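Local coordinates for protein origin of replication complex subunit 1B (Arabidopsis thaliana, PDB 5HH7) that is a subunit of the origin recognition complex that binds replication origins and reads the histone H3 tail through its BAH-PHD cassette, at residues Phe74-Lys77 with Pro82-Glu85; Arg120-Lys125 with Cys187-Cys192; Ile157-Glu160 with Gly164-Pro167. One frame throughout, in Å; residues are numbered along the deposited sequence.

The three contacts lie in the two modules of a BAH-PHD cassette. Contact 1 comes first along the chain and belongs to the PHD finger, at the end of strand 73-75 and in the loop that follows. Contacts 2 and 3 both belong to the BAH domain. Contact 2 joins helix 122-127 to strand 188-195. Contact 3 closes a short turn in the loop between strands 148-156 and 175-184, within the span that contact 2 brackets. The centre of contact 1 is about 28 Å from that of contact 2 and about 31 Å from that of contact 3. The centres of contacts 2 and 3 are about 20 Å apart. None touches another, so the two histone-reading modules hold separate contacts.

Contact 1: Phe74-Lys77 with Pro82-Glu85; sequences FHLK and PLKE. With ZN (zinc ion), chain C.
L76 and L83 meet through one backbone hydrogen bond and a small apolar patch. The bond runs from L83 N to L76 O at 3.0 Å. Its N-H...O angle is 151°, and the donor lies above the carbonyl plane. The same oxygen receives a CA-H...O contact from P82, with L76 O 3.5 Å from P82 CA.

The apolar part rests on L76, a buried side chain. Its CG is anti to its own carbonyl carbon (chi1 -69°). Both methyls then meet the other segment: CD2 lies 4.0 Å from L83 CB, and CD1 packs 3.7 Å from the carbonyl carbon of E85. The two leucine side chains cross at about a right angle. Beside them, P82 CB rests 3.5 Å from K77 O. L76 also touches I65 of strand 64-66.

Metal binding sits one residue away. H75 uses ND1 to hold a zinc ion, at 2.6 Å from the metal. C53, C56 and C78 complete this site. The backbone N of K77 is hydrogen-bonded to N62 OD1, which ties the turn to the loop before strand 64-66.

This is the region of a PHD finger where the chain leaves the second strand of its small antiparallel sheet and passes the zinc ligands. One backbone bond and one leucine fasten the following loop to it. The chemistry implies a surface turn held by one main-chain hydrogen bond together with the packing of L76, next to the zinc ligand H75.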
ATOM      1  N   PHE A  74       1.776  16.273   8.296  1.00 38.93           N
ATOM      2  CA  PHE A  74       2.057  17.441   9.126  1.00 46.66           C
ATOM      3  C   PHE A  74       3.354  18.118   8.696  1.00 46.22           C
ATOM      4  O   PHE A  74       4.400  17.474   8.629  1.00 40.44           O
ATOM      5  CB  PHE A  74       2.167  17.042  10.603  1.00 48.05           C
ATOM      6  CG  PHE A  74       0.934  16.377  11.152  1.00 51.23           C
ATOM      7  CD1 PHE A  74      -0.048  17.121  11.786  1.00 54.32           C
ATOM      8  CD2 PHE A  74       0.761  15.006  11.040  1.00 44.50           C
ATOM      9  CE1 PHE A  74      -1.180  16.512  12.292  1.00 52.96           C
ATOM     10  CE2 PHE A  74      -0.371  14.392  11.539  1.00 45.84           C
ATOM     11  CZ  PHE A  74      -1.344  15.147  12.165  1.00 51.34           C
ATOM     12  N   HIS A  75       3.287  19.414   8.402  1.00 45.97           N
ATOM     13  CA  HIS A  75       4.494  20.193   8.148  1.00 46.85           C
ATOM     14  C   HIS A  75       5.335  20.234   9.421  1.00 51.28           C
ATOM     15  O   HIS A  75       4.795  20.395  10.517  1.00 49.97           O
ATOM     16  CB  HIS A  75       4.144  21.622   7.718  1.00 52.62           C
ATOM     17  CG  HIS A  75       3.643  21.733   6.310  1.00 53.27           C
ATOM     18  ND1 HIS A  75       2.610  22.572   5.953  1.00 53.94           N
ATOM     19  CD2 HIS A  75       4.043  21.123   5.169  1.00 51.96           C
ATOM     20  CE1 HIS A  75       2.384  22.463   4.656  1.00 54.15           C
ATOM     21  NE2 HIS A  75       3.244  21.594   4.156  1.00 51.43           N
ATOM     22  N   LEU A  76       6.649  20.084   9.276  1.00 45.92           N
ATOM     23  CA  LEU A  76       7.561  20.176  10.412  1.00 48.53           C
ATOM     24  C   LEU A  76       7.442  21.529  11.105  1.00 56.62           C
ATOM     25  O   LEU A  76       7.385  21.611  12.333  1.00 58.06           O
ATOM     26  CB  LEU A  76       9.009  19.970   9.961  1.00 50.93           C
ATOM     27  CG  LEU A  76       9.438  18.583   9.479  1.00 48.12           C
ATOM     28  CD1 LEU A  76      10.872  18.631   8.975  1.00 47.86           C
ATOM     29  CD2 LEU A  76       9.293  17.553  10.590  1.00 42.03           C
ATOM     30  N   LYS A  77       7.394  22.586  10.301  1.00 63.55           N
ATOM     31  CA  LYS A  77       7.374  23.957  10.802  1.00 70.81           C
ATOM     32  C   LYS A  77       6.073  24.300  11.514  1.00 71.47           C
ATOM     33  O   LYS A  77       5.954  25.362  12.123  1.00 73.08           O
ATOM     34  CB  LYS A  77       7.555  24.933   9.643  1.00 73.60           C
ATOM     35  CG  LYS A  77       6.348  24.980   8.720  1.00 77.85           C
ATOM     36  CD  LYS A  77       6.377  26.200   7.823  1.00 86.44           C
ATOM     37  CE  LYS A  77       5.026  26.423   7.167  1.00 90.68           C
ATOM     38  NZ  LYS A  77       3.943  26.631   8.165  1.00 92.76           N
ATOM     39  N   PRO A  82       7.826  23.720  16.659  1.00 73.95           N
ATOM     40  CA  PRO A  82       8.180  23.298  15.300  1.00 69.60           C
ATOM     41  C   PRO A  82       9.480  22.505  15.255  1.00 64.09           C
ATOM     42  O   PRO A  82      10.429  22.819  15.975  1.00 65.79           O
ATOM     43  CB  PRO A  82       8.344  24.625  14.553  1.00 67.88           C
ATOM     44  CG  PRO A  82       8.691  25.611  15.615  1.00 71.22           C
ATOM     45  CD  PRO A  82       7.912  25.182  16.822  1.00 70.49           C
ATOM     46  N   LEU A  83       9.512  21.476  14.416  1.00 55.52           N
ATOM     47  CA  LEU A  83      10.715  20.675  14.248  1.00 55.73           C
ATOM     48  C   LEU A  83      11.535  21.182  13.071  1.00 56.01           C
ATOM     49  O   LEU A  83      10.989  21.675  12.084  1.00 55.90           O
ATOM     50  CB  LEU A  83      10.370  19.195  14.060  1.00 51.69           C
ATOM     51  CG  LEU A  83       9.839  18.469  15.298  1.00 54.89           C
ATOM     52  CD1 LEU A  83       9.591  16.995  15.000  1.00 51.34           C
ATOM     53  CD2 LEU A  83      10.799  18.628  16.469  1.00 53.30           C
ATOM     54  N   LYS A  84      12.851  21.062  13.191  1.00 52.06           N
ATOM     55  CA  LYS A  84      13.765  21.457  12.129  1.00 60.54           C
ATOM     56  C   LYS A  84      13.985  20.288  11.176  1.00 61.00           C
ATOM     57  O   LYS A  84      14.018  20.462   9.955  1.00 58.11           O
ATOM     58  CB  LYS A  84      15.098  21.910  12.728  1.00 77.00           C
ATOM     59  CG  LYS A  84      16.185  22.198  11.703  1.00 86.20           C
ATOM     60  CD  LYS A  84      15.869  23.439  10.881  1.00 97.01           C
ATOM     61  CE  LYS A  84      17.003  23.779   9.924  1.00103.47           C
ATOM     62  NZ  LYS A  84      16.784  23.209   8.565  1.00103.50           N
ATOM     63  N   GLU A  85      14.111  19.093  11.748  1.00 58.24           N
ATOM     64  CA  GLU A  85      14.416  17.899  10.974  1.00 56.17           C
ATOM     65  C   GLU A  85      13.318  16.853  11.104  1.00 45.53           C
ATOM     66  O   GLU A  85      12.559  16.853  12.074  1.00 42.63           O
ATOM     67  CB  GLU A  85      15.744  17.302  11.443  1.00 67.54           C
ATOM     68  CG  GLU A  85      16.882  18.302  11.496  1.00 80.31           C
ATOM     69  CD  GLU A  85      17.278  18.795  10.121  1.00 87.71           C
ATOM     70  OE1 GLU A  85      17.139  18.019   9.153  1.00 87.13           O
ATOM     71  OE2 GLU A  85      17.723  19.956  10.006  1.00 94.02           O
TER
HETATM   72 ZN    ZN C 400       1.070  22.995   8.002  1.00 70.88          ZN

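Contact 2: Arg120-Lys125 with Cys187-Cys192; sequences RTMREK and CILRHC
The guanidinium of R190 meets M122 SD obliquely, with SD 3.6 Å from R190 NE. Two other guanidinium groups each have one face met from within their own segment. K125 CG lies 3.9 Å above the plane of R120, over its centre. T121 OG1 lies over one face of R123, offset toward the rim.

M122 carries the contact. Its CG is anti to the backbone N (chi1 -161°), and the chain bends at chi3, which brings the methyl CE to L189. SD and CE both reach L189 CD1, each at 3.8 Å. The M122 and R190 side chains run alongside each other in opposite senses. As a result M122 CB comes 3.6 Å from R190 NH2, near the far end of the arginine. R190 is extended from CG to NE, which lays its CG and NE along M122 SD.

The contact joins the start of helix 122-127 to strand 188-195 of the mixed sheet in the BAH domain. T121 is the N-cap of that helix. Its OG1 accepts from E124 N at 3.1 Å.

The polar end of R190 is held mainly from outside, by salt bridges from NE to D47 and from NH1 to D209. R123 NH1 is paired with D208 and E51. These acids probably offset the charge of the two arginines, which lie close to a basic side chain of the bound peptide; D47, E51 and D208 fall in regions that bind histone H3. One water accepts from R123 N at 3.2 Å. The same water takes a weak bond from R190 NH2.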
ATOM      1  N   ARG A 120      -9.598  10.902  -0.800  1.00 50.27           N
ATOM      2  CA  ARG A 120      -8.752   9.908  -0.152  1.00 43.89           C
ATOM      3  C   ARG A 120      -7.708   9.347  -1.113  1.00 39.00           C
ATOM      4  O   ARG A 120      -7.989   9.136  -2.293  1.00 40.89           O
ATOM      5  CB  ARG A 120      -9.603   8.766   0.406  1.00 44.00           C
ATOM      6  CG  ARG A 120     -10.632   9.192   1.438  1.00 48.23           C
ATOM      7  CD  ARG A 120     -11.330   7.982   2.037  1.00 47.57           C
ATOM      8  NE  ARG A 120     -12.105   7.245   1.043  1.00 53.62           N
ATOM      9  CZ  ARG A 120     -12.420   5.958   1.146  1.00 54.00           C
ATOM     10  NH1 ARG A 120     -12.016   5.258   2.197  1.00 49.31           N
ATOM     11  NH2 ARG A 120     -13.133   5.368   0.195  1.00 60.23           N
ATOM     12  N   THR A 121      -6.504   9.099  -0.604  1.00 36.51           N
ATOM     13  CA  THR A 121      -5.464   8.476  -1.413  1.00 34.48           C
ATOM     14  C   THR A 121      -5.781   6.999  -1.616  1.00 35.20           C
ATOM     15  O   THR A 121      -6.618   6.430  -0.915  1.00 31.48           O
ATOM     16  CB  THR A 121      -4.072   8.605  -0.767  1.00 33.45           C
ATOM     17  OG1 THR A 121      -4.013   7.798   0.414  1.00 32.53           O
ATOM     18  CG2 THR A 121      -3.777  10.057  -0.408  1.00 39.14           C
ATOM     19  N   MET A 122      -5.106   6.386  -2.582  1.00 31.96           N
ATOM     20  CA  MET A 122      -5.291   4.975  -2.888  1.00 31.25           C
ATOM     21  C   MET A 122      -4.880   4.107  -1.697  1.00 27.57           C
ATOM     22  O   MET A 122      -5.514   3.090  -1.399  1.00 26.90           O
ATOM     23  CB  MET A 122      -4.473   4.619  -4.129  1.00 40.81           C
ATOM     24  CG  MET A 122      -4.896   3.352  -4.834  1.00 47.34           C
ATOM     25  SD  MET A 122      -4.459   3.402  -6.585  1.00 44.43           S
ATOM     26  CE  MET A 122      -5.614   4.632  -7.191  1.00 45.74           C
ATOM     27  N   ARG A 123      -3.811   4.515  -1.017  1.00 23.52           N
ATOM     28  CA  ARG A 123      -3.354   3.831   0.190  1.00 21.66           C
ATOM     29  C   ARG A 123      -4.402   3.915   1.298  1.00 22.44           C
ATOM     30  O   ARG A 123      -4.660   2.937   2.004  1.00 22.55           O
ATOM     31  CB  ARG A 123      -2.026   4.429   0.664  1.00 28.91           C
ATOM     32  CG  ARG A 123      -1.729   4.219   2.145  1.00 30.07           C
ATOM     33  CD  ARG A 123      -1.466   5.558   2.810  1.00 42.10           C
ATOM     34  NE  ARG A 123      -2.529   5.958   3.723  1.00 40.06           N
ATOM     35  CZ  ARG A 123      -2.824   7.215   4.041  1.00 31.86           C
ATOM     36  NH1 ARG A 123      -2.151   8.235   3.518  1.00 35.74           N
ATOM     37  NH2 ARG A 123      -3.807   7.454   4.884  1.00 35.57           N
ATOM     38  N   GLU A 124      -5.013   5.084   1.437  1.00 24.58           N
ATOM     39  CA  GLU A 124      -6.071   5.271   2.421  1.00 26.83           C
ATOM     40  C   GLU A 124      -7.256   4.349   2.126  1.00 28.73           C
ATOM     41  O   GLU A 124      -7.822   3.740   3.036  1.00 27.94           O
ATOM     42  CB  GLU A 124      -6.514   6.735   2.447  1.00 34.15           C
ATOM     43  CG  GLU A 124      -7.453   7.083   3.585  1.00 41.41           C
ATOM     44  CD  GLU A 124      -7.771   8.569   3.655  1.00 45.41           C
ATOM     45  OE1 GLU A 124      -7.109   9.363   2.950  1.00 41.01           O
ATOM     46  OE2 GLU A 124      -8.688   8.937   4.416  1.00 48.66           O
ATOM     47  N   LYS A 125      -7.614   4.234   0.851  1.00 25.94           N
ATOM     48  CA  LYS A 125      -8.709   3.358   0.446  1.00 26.06           C
ATOM     49  C   LYS A 125      -8.381   1.894   0.733  1.00 26.93           C
ATOM     50  O   LYS A 125      -9.243   1.133   1.176  1.00 26.65           O
ATOM     51  CB  LYS A 125      -9.028   3.536  -1.039  1.00 27.32           C
ATOM     52  CG  LYS A 125      -9.571   4.905  -1.420  1.00 40.95           C
ATOM     53  CD  LYS A 125      -9.906   4.947  -2.903  1.00 46.18           C
ATOM     54  CE  LYS A 125     -10.090   6.374  -3.395  1.00 55.63           C
ATOM     55  NZ  LYS A 125     -10.324   6.436  -4.866  1.00 57.02           N
ATOM     56  N   CYS A 187      -8.329  -4.170 -14.601  1.00 27.96           N
ATOM     57  CA  CYS A 187      -8.743  -3.890 -13.227  1.00 28.58           C
ATOM     58  C   CYS A 187      -7.601  -3.402 -12.338  1.00 25.92           C
ATOM     59  O   CYS A 187      -7.832  -2.982 -11.203  1.00 28.77           O
ATOM     60  CB  CYS A 187      -9.395  -5.124 -12.602  1.00 32.84           C
ATOM     61  SG  CYS A 187     -10.901  -5.646 -13.439  1.00 42.38           S
ATOM     62  N   ILE A 188      -6.375  -3.471 -12.844  1.00 25.28           N
ATOM     63  CA  ILE A 188      -5.221  -2.967 -12.106  1.00 26.07           C
ATOM     64  C   ILE A 188      -5.226  -1.445 -12.118  1.00 28.40           C
ATOM     65  O   ILE A 188      -5.376  -0.833 -13.172  1.00 27.15           O
ATOM     66  CB  ILE A 188      -3.897  -3.453 -12.723  1.00 27.94           C
ATOM     67  CG1 ILE A 188      -3.777  -4.975 -12.614  1.00 25.06           C
ATOM     68  CG2 ILE A 188      -2.709  -2.765 -12.051  1.00 25.90           C
ATOM     69  CD1 ILE A 188      -2.599  -5.545 -13.389  1.00 28.00           C
ATOM     70  N   LEU A 189      -5.069  -0.838 -10.946  1.00 26.22           N
ATOM     71  CA  LEU A 189      -5.001   0.616 -10.851  1.00 27.82           C
ATOM     72  C   LEU A 189      -3.580   1.093 -11.123  1.00 29.79           C
ATOM     73  O   LEU A 189      -3.322   1.746 -12.133  1.00 28.90           O
ATOM     74  CB  LEU A 189      -5.484   1.094  -9.479  1.00 26.75           C
ATOM     75  CG  LEU A 189      -6.984   0.914  -9.233  1.00 34.85           C
ATOM     76  CD1 LEU A 189      -7.354   1.276  -7.801  1.00 38.13           C
ATOM     77  CD2 LEU A 189      -7.784   1.752 -10.228  1.00 40.85           C
ATOM     78  N   ARG A 190      -2.663   0.759 -10.222  1.00 23.75           N
ATOM     79  CA  ARG A 190      -1.243   1.048 -10.422  1.00 27.23           C
ATOM     80  C   ARG A 190      -0.412   0.269  -9.414  1.00 27.33           C
ATOM     81  O   ARG A 190      -0.959  -0.380  -8.522  1.00 23.90           O
ATOM     82  CB  ARG A 190      -0.958   2.549 -10.309  1.00 30.18           C
ATOM     83  CG  ARG A 190      -1.544   3.213  -9.071  1.00 34.21           C
ATOM     84  CD  ARG A 190      -1.298   4.723  -9.089  1.00 40.14           C
ATOM     85  NE  ARG A 190      -1.733   5.380  -7.859  1.00 38.71           N
ATOM     86  CZ  ARG A 190      -1.014   5.414  -6.740  1.00 37.40           C
ATOM     87  NH1 ARG A 190       0.171   4.824  -6.695  1.00 36.82           N
ATOM     88  NH2 ARG A 190      -1.484   6.032  -5.665  1.00 35.25           N
ATOM     89  N   HIS A 191       0.906   0.326  -9.564  1.00 25.56           N
ATOM     90  CA  HIS A 191       1.804  -0.368  -8.647  1.00 24.83           C
ATOM     91  C   HIS A 191       1.764   0.217  -7.240  1.00 27.01           C
ATOM     92  O   HIS A 191       1.551   1.415  -7.051  1.00 24.19           O
ATOM     93  CB  HIS A 191       3.250  -0.311  -9.152  1.00 26.90           C
ATOM     94  CG  HIS A 191       3.537  -1.233 -10.294  1.00 32.20           C
ATOM     95  ND1 HIS A 191       3.458  -0.835 -11.612  1.00 34.08           N
ATOM     96  CD2 HIS A 191       3.916  -2.534 -10.318  1.00 28.02           C
ATOM     97  CE1 HIS A 191       3.772  -1.851 -12.396  1.00 36.68           C
ATOM     98  NE2 HIS A 191       4.055  -2.894 -11.635  1.00 34.77           N
ATOM     99  N   CYS A 192       1.965  -0.647  -6.252  1.00 27.84           N
ATOM    100  CA  CYS A 192       2.367  -0.204  -4.926  1.00 23.69           C
ATOM    101  C   CYS A 192       3.678  -0.916  -4.613  1.00 25.97           C
ATOM    102  O   CYS A 192       4.143  -1.733  -5.407  1.00 25.56           O
ATOM    103  CB  CYS A 192       1.291  -0.494  -3.871  1.00 19.28           C
ATOM    104  SG  CYS A 192       0.830  -2.233  -3.673  1.00 23.27           S
TER
HETATM  105  O   HOH W   1      -1.645   6.400  -2.316  1.00 27.33           O

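Contact 3: Ile157-Glu160 with Gly164-Pro167; sequences IPEE and GRQP
R165 lies alongside P158 and ends in a side-on salt bridge to E159. Its CB starts against the proline, 4.2 Å from P158 CB. CG is anti to the backbone N (chi1 179°), which carries the chain along P158. CD then comes 3.8 Å from E159 OE2. A bend at chi3 (-59°) turns the guanidinium toward the glutamate.

NE gives a hydrogen bond to E159 OE2 at 2.8 Å. OE2 lies in the guanidinium plane but is approached from above the carboxylate plane. NH2 gives a second bond to E159 OE1 at 3.0 Å, on the syn side of the carboxylate. Each nitrogen therefore takes its own oxygen. The two planes stand 51° apart, so the pair is not coplanar. NH2 also lies 3.7 Å from P158 CG, as the proline ring sits over one face of the guanidinium. NH1 is hydrogen-bonded outside the two segments, to the backbone O of L170. With three nitrogens engaged and a ring on one face, the rotation of the group is well fixed.

E159 starts away from the other segment and bends at chi2, which brings its carboxylate back to the arginine. The backbones close up beside it. G164 CA lies 3.3 Å from P158 O in a CA-H...O contact. T161 OG1 is hydrogen-bonded to both P158 O and G164 N, and so bridges the two ends of the turn.

Residues 158-160 form a short 3-10 segment. The whole turn belongs to the loop of the BAH domain that leads from strand 148-156 to its antiparallel partner, strand 175-184.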
ATOM      1  N   ILE A 157      -5.634  -6.692   4.755  1.00 20.44           N
ATOM      2  CA  ILE A 157      -5.338  -5.833   5.893  1.00 21.02           C
ATOM      3  C   ILE A 157      -5.730  -6.562   7.178  1.00 20.07           C
ATOM      4  O   ILE A 157      -6.639  -7.393   7.168  1.00 18.47           O
ATOM      5  CB  ILE A 157      -6.057  -4.468   5.787  1.00 25.21           C
ATOM      6  CG1 ILE A 157      -7.575  -4.650   5.803  1.00 22.53           C
ATOM      7  CG2 ILE A 157      -5.615  -3.733   4.526  1.00 22.31           C
ATOM      8  CD1 ILE A 157      -8.342  -3.335   5.784  1.00 21.84           C
ATOM      9  N   PRO A 158      -5.023  -6.274   8.283  1.00 21.40           N
ATOM     10  CA  PRO A 158      -5.257  -6.974   9.552  1.00 23.35           C
ATOM     11  C   PRO A 158      -6.711  -6.925  10.021  1.00 24.07           C
ATOM     12  O   PRO A 158      -7.193  -7.915  10.568  1.00 22.55           O
ATOM     13  CB  PRO A 158      -4.345  -6.225  10.533  1.00 18.53           C
ATOM     14  CG  PRO A 158      -3.218  -5.752   9.684  1.00 20.29           C
ATOM     15  CD  PRO A 158      -3.859  -5.372   8.365  1.00 19.03           C
ATOM     16  N   GLU A 159      -7.395  -5.805   9.796  1.00 20.04           N
ATOM     17  CA  GLU A 159      -8.789  -5.661  10.218  1.00 19.31           C
ATOM     18  C   GLU A 159      -9.697  -6.715   9.593  1.00 22.33           C
ATOM     19  O   GLU A 159     -10.721  -7.082  10.169  1.00 23.08           O
ATOM     20  CB  GLU A 159      -9.327  -4.271   9.864  1.00 23.48           C
ATOM     21  CG  GLU A 159      -8.951  -3.171  10.839  1.00 23.86           C
ATOM     22  CD  GLU A 159      -7.599  -2.556  10.537  1.00 27.06           C
ATOM     23  OE1 GLU A 159      -6.917  -3.035   9.600  1.00 24.05           O
ATOM     24  OE2 GLU A 159      -7.221  -1.593  11.240  1.00 25.25           O
ATOM     25  N   GLU A 160      -9.325  -7.196   8.408  1.00 19.73           N
ATOM     26  CA  GLU A 160     -10.179  -8.119   7.668  1.00 20.61           C
ATOM     27  C   GLU A 160      -9.938  -9.591   7.992  1.00 24.91           C
ATOM     28  O   GLU A 160     -10.693 -10.460   7.549  1.00 25.68           O
ATOM     29  CB  GLU A 160     -10.083  -7.854   6.162  1.00 23.29           C
ATOM     30  CG  GLU A 160     -10.723  -6.526   5.762  1.00 26.71           C
ATOM     31  CD  GLU A 160     -10.781  -6.327   4.263  1.00 34.58           C
ATOM     32  OE1 GLU A 160     -10.104  -7.080   3.536  1.00 31.70           O
ATOM     33  OE2 GLU A 160     -11.509  -5.416   3.815  1.00 41.17           O
ATOM     34  N   GLY A 164      -8.499  -9.779  13.680  1.00 21.36           N
ATOM     35  CA  GLY A 164      -8.324  -8.340  13.594  1.00 23.16           C
ATOM     36  C   GLY A 164      -6.921  -7.842  13.884  1.00 21.80           C
ATOM     37  O   GLY A 164      -5.985  -8.626  14.042  1.00 22.76           O
ATOM     38  N   ARG A 165      -6.784  -6.521  13.948  1.00 22.08           N
ATOM     39  CA  ARG A 165      -5.499  -5.883  14.217  1.00 21.26           C
ATOM     40  C   ARG A 165      -5.021  -6.207  15.628  1.00 21.51           C
ATOM     41  O   ARG A 165      -5.814  -6.235  16.573  1.00 22.14           O
ATOM     42  CB  ARG A 165      -5.614  -4.364  14.033  1.00 23.09           C
ATOM     43  CG  ARG A 165      -4.328  -3.579  14.316  1.00 23.74           C
ATOM     44  CD  ARG A 165      -4.431  -2.143  13.799  1.00 23.80           C
ATOM     45  NE  ARG A 165      -4.683  -2.131  12.362  1.00 24.52           N
ATOM     46  CZ  ARG A 165      -3.733  -2.179  11.431  1.00 22.59           C
ATOM     47  NH1 ARG A 165      -2.452  -2.217  11.780  1.00 22.37           N
ATOM     48  NH2 ARG A 165      -4.065  -2.184  10.149  1.00 21.77           N
ATOM     49  N   GLN A 166      -3.723  -6.453  15.756  1.00 20.78           N
ATOM     50  CA  GLN A 166      -3.093  -6.734  17.040  1.00 23.18           C
ATOM     51  C   GLN A 166      -2.183  -5.559  17.411  1.00 23.05           C
ATOM     52  O   GLN A 166      -1.787  -4.785  16.540  1.00 20.05           O
ATOM     53  CB  GLN A 166      -2.288  -8.034  16.943  1.00 23.99           C
ATOM     54  CG  GLN A 166      -3.098  -9.219  16.428  1.00 22.92           C
ATOM     55  CD  GLN A 166      -4.281  -9.548  17.327  1.00 25.27           C
ATOM     56  OE1 GLN A 166      -4.160  -9.558  18.553  1.00 24.82           O
ATOM     57  NE2 GLN A 166      -5.434  -9.808  16.719  1.00 25.32           N
ATOM     58  N   PRO A 167      -1.857  -5.408  18.705  1.00 28.32           N
ATOM     59  CA  PRO A 167      -1.008  -4.284  19.126  1.00 28.28           C
ATOM     60  C   PRO A 167       0.344  -4.224  18.406  1.00 27.49           C
ATOM     61  O   PRO A 167       0.847  -3.128  18.164  1.00 23.17           O
ATOM     62  CB  PRO A 167      -0.802  -4.548  20.621  1.00 27.23           C
ATOM     63  CG  PRO A 167      -2.031  -5.290  21.032  1.00 30.65           C
ATOM     64  CD  PRO A 167      -2.359  -6.179  19.857  1.00 27.52           C
TER